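Local atomic coordinates of putative hydrolase YdeN (Bacillus subtilis, PDB entry 1UXO), a protein that is a putative hydrolase of the alpha/beta-hydrolase fold, probably an esterase-like enzyme whose natural substrate is not established. Residues I95-G100 against K148-Q153. The protein carries 2 engineered substitutions. Numbering follows the deposited sequence. Where two conformers were deposited one is given.
Sequences IILVSG and KDLAQQ
Leu150 overlaps both the side chain of Leu97 and the backbone of Gly100 with a single methyl, CD2. That methyl lies 3.9 Å from Leu97 CD1, an apolar pair, and sits against the backbone of Gly100 at van der Waals distance, 3.7 Å from Gly100 C. The two leucine side chains meet at roughly a right angle, branch end against branch end. The two segments together bury only 111 Å², about half of it from Leu150. The side chain of Leu150 leaves helix 144-153 toward strand 92-98; a chi1 of 170° carries CG outward, anti to the backbone N, and a chi2 of 58° helps place CD2 in the contact. Leu97 answers from the end of the strand, where a type II turn from Leu97 to Gly100 folds the chain back and sets the glycine backbone beside the same methyl. The CA atoms of Gly100 and Leu150 are still 7.2 Å apart, and the reach from Leu150 CA to its CD2 covers about half of that distance. Leu80 of helix 75-84 touches both leucines and continues the apolar packing, while Gly100 O is hydrogen-bonded to Ser147 OG, tying the turn to the same helix 144-153. Helix 144-153, which links strands 128-136 and 157-161, thus packs on the C-terminal end of central strand 92-98 and the turn after it, in the parallel sheet of an alpha/beta hydrolase, with Gly100 near Ser73 and His166 of the predicted charge relay.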
ATOM      1  N   ILE A  95       6.430  -2.598  -4.233  1.00 10.75           N
ATOM      2  CA  ILE A  95       5.248  -2.252  -3.436  1.00  9.64           C
ATOM      3  C   ILE A  95       5.543  -2.443  -1.952  1.00  9.15           C
ATOM      4  O   ILE A  95       6.302  -3.358  -1.526  1.00  8.95           O
ATOM      5  CB  ILE A  95       4.007  -3.099  -3.832  1.00 10.53           C
ATOM      6  CG1 ILE A  95       4.215  -4.589  -3.577  1.00  9.27           C
ATOM      7  CG2 ILE A  95       3.546  -2.846  -5.253  1.00 10.05           C
ATOM      8  CD1 ILE A  95       2.971  -5.432  -3.940  1.00 11.78           C
ATOM      9  N   ILE A  96       5.008  -1.533  -1.157  1.00  8.51           N
ATOM     10  CA  ILE A  96       5.053  -1.649   0.268  1.00  8.65           C
ATOM     11  C   ILE A  96       3.629  -1.513   0.778  1.00  8.17           C
ATOM     12  O   ILE A  96       2.950  -0.521   0.487  1.00  9.40           O
ATOM     13  CB  ILE A  96       5.937  -0.585   0.873  1.00  9.49           C
ATOM     14  CG1 ILE A  96       7.379  -0.714   0.387  1.00 10.00           C
ATOM     15  CG2 ILE A  96       5.959  -0.714   2.362  1.00 10.69           C
ATOM     16  CD1 ILE A  96       8.307   0.416   0.907  1.00 12.05           C
ATOM     17  N   LEU A  97       3.188  -2.515   1.503  1.00  8.24           N
ATOM     18  CA  LEU A  97       1.805  -2.600   1.966  1.00  8.12           C
ATOM     19  C   LEU A  97       1.782  -2.419   3.454  1.00  8.61           C
ATOM     20  O   LEU A  97       2.038  -3.363   4.207  1.00  9.33           O
ATOM     21  CB  LEU A  97       1.178  -3.920   1.550  1.00  9.75           C
ATOM     22  CG  LEU A  97       1.396  -4.288   0.080  1.00 10.85           C
ATOM     23  CD1 LEU A  97       0.829  -5.672  -0.252  1.00 12.32           C
ATOM     24  CD2 LEU A  97       0.755  -3.256  -0.814  1.00 10.37           C
ATOM     25  N   VAL A  98       1.466  -1.191   3.884  1.00  8.59           N
ATOM     26  CA  VAL A  98       1.356  -0.880   5.311  1.00  8.25           C
ATOM     27  C   VAL A  98      -0.008  -1.275   5.850  1.00  7.96           C
ATOM     28  O   VAL A  98      -1.029  -0.788   5.374  1.00  7.48           O
ATOM     29  CB  VAL A  98       1.676   0.582   5.605  1.00  8.13           C
ATOM     30  CG1 VAL A  98       1.815   0.788   7.079  1.00  9.19           C
ATOM     31  CG2 VAL A  98       2.986   0.959   4.906  1.00  9.61           C
ATOM     32  N   SER A  99      -0.005  -2.204   6.799  1.00  7.55           N
ATOM     33  CA  SER A  99      -1.221  -2.820   7.340  1.00  8.21           C
ATOM     34  C   SER A  99      -2.024  -3.494   6.263  1.00  8.04           C
ATOM     35  O   SER A  99      -3.263  -3.405   6.264  1.00  9.31           O
ATOM     36  CB  SER A  99      -2.039  -1.796   8.059  1.00  8.76           C
ATOM     37  OG  SER A  99      -1.252  -1.103   8.968  1.00  9.87           O
ATOM     38  N   GLY A 100      -1.321  -4.144   5.329  1.00  7.84           N
ATOM     39  CA  GLY A 100      -1.973  -4.807   4.211  1.00  6.80           C
ATOM     40  C   GLY A 100      -2.783  -6.033   4.621  1.00  7.65           C
ATOM     41  O   GLY A 100      -2.458  -6.757   5.602  1.00  8.45           O
ATOM     42  N   LYS A 148       0.655 -10.866   8.050  1.00  8.92           N
ATOM     43  CA  LYS A 148       1.657 -11.902   7.943  1.00  8.89           C
ATOM     44  C   LYS A 148       1.230 -12.961   6.889  1.00  9.18           C
ATOM     45  O   LYS A 148       2.051 -13.392   6.081  1.00  9.22           O
ATOM     46  CB  LYS A 148       1.881 -12.565   9.333  1.00 10.01           C
ATOM     47  CG  LYS A 148       2.971 -13.650   9.285  1.00 12.16           C
ATOM     48  CD  LYS A 148       3.503 -14.038  10.658  1.00 16.43           C
ATOM     49  CE  LYS A 148       4.933 -14.562  10.588  1.00 20.34           C
ATOM     50  NZ  LYS A 148       5.692 -14.710  11.883  1.00 17.59           N
ATOM     51  N   ASP A 149      -0.066 -13.309   6.882  1.00  9.11           N
ATOM     52  CA  ASP A 149      -0.683 -14.241   5.925  1.00 10.36           C
ATOM     53  C   ASP A 149      -0.460 -13.701   4.534  1.00  8.79           C
ATOM     54  O   ASP A 149       0.023 -14.415   3.661  1.00  8.55           O
ATOM     55  CB  ASP A 149      -2.185 -14.304   6.193  1.00 11.51           C
ATOM     56  CG  ASP A 149      -2.978 -15.347   5.342  0.70 15.74           C
ATOM     57  OD1 ASP A 149      -2.383 -16.205   4.626  0.70 20.14           O
ATOM     58  OD2 ASP A 149      -4.252 -15.309   5.274  0.70 18.93           O
ATOM     59  N   LEU A 150      -0.764 -12.420   4.322  1.00  7.99           N
ATOM     60  CA  LEU A 150      -0.586 -11.817   3.010  1.00  7.45           C
ATOM     61  C   LEU A 150       0.895 -11.817   2.580  1.00  7.71           C
ATOM     62  O   LEU A 150       1.217 -12.150   1.408  1.00  6.61           O
ATOM     63  CB  LEU A 150      -1.138 -10.370   3.029  1.00  8.24           C
ATOM     64  CG  LEU A 150      -0.824  -9.532   1.809  1.00  7.70           C
ATOM     65  CD1 LEU A 150      -1.367 -10.206   0.550  1.00  8.96           C
ATOM     66  CD2 LEU A 150      -1.334  -8.144   1.909  1.00 10.74           C
ATOM     67  N   ALA A 151       1.805 -11.453   3.521  1.00  7.23           N
ATOM     68  CA  ALA A 151       3.223 -11.491   3.239  1.00  6.68           C
ATOM     69  C   ALA A 151       3.679 -12.868   2.742  1.00  6.94           C
ATOM     70  O   ALA A 151       4.468 -13.002   1.804  1.00  7.60           O
ATOM     71  CB  ALA A 151       4.047 -11.013   4.434  1.00  6.53           C
ATOM     72  N   GLN A 152       3.157 -13.894   3.348  1.00  9.10           N
ATOM     73  CA  GLN A 152       3.456 -15.250   2.862  1.00  9.91           C
ATOM     74  C   GLN A 152       2.891 -15.528   1.482  1.00  8.72           C
ATOM     75  O   GLN A 152       3.560 -16.144   0.624  1.00  9.33           O
ATOM     76  CB  GLN A 152       2.920 -16.308   3.825  1.00 10.96           C
ATOM     77  CG  GLN A 152       3.530 -16.279   5.191  1.00 14.09           C
ATOM     78  CD  GLN A 152       2.770 -17.044   6.238  1.00 17.26           C
ATOM     79  OE1 GLN A 152       1.589 -17.431   6.039  1.00 20.55           O
ATOM     80  NE2 GLN A 152       3.395 -17.200   7.402  1.00 19.47           N
ATOM     81  N   GLN A 153       1.654 -15.145   1.256  1.00  8.47           N
ATOM     82  CA  GLN A 153       0.982 -15.402  -0.023  1.00  9.70           C
ATOM     83  C   GLN A 153       1.699 -14.739  -1.216  1.00 10.01           C
ATOM     84  O   GLN A 153       1.727 -15.286  -2.335  1.00  9.52           O
ATOM     85  CB  GLN A 153      -0.441 -14.882   0.063  1.00  9.98           C
ATOM     86  CG  GLN A 153      -1.299 -15.714   0.970  1.00 11.15           C
ATOM     87  CD  GLN A 153      -2.670 -15.154   1.147  1.00 15.87           C
ATOM     88  OE1 GLN A 153      -2.840 -13.933   1.315  1.00 17.56           O
ATOM     89  NE2 GLN A 153      -3.687 -16.038   1.090  1.00 18.87           N
TER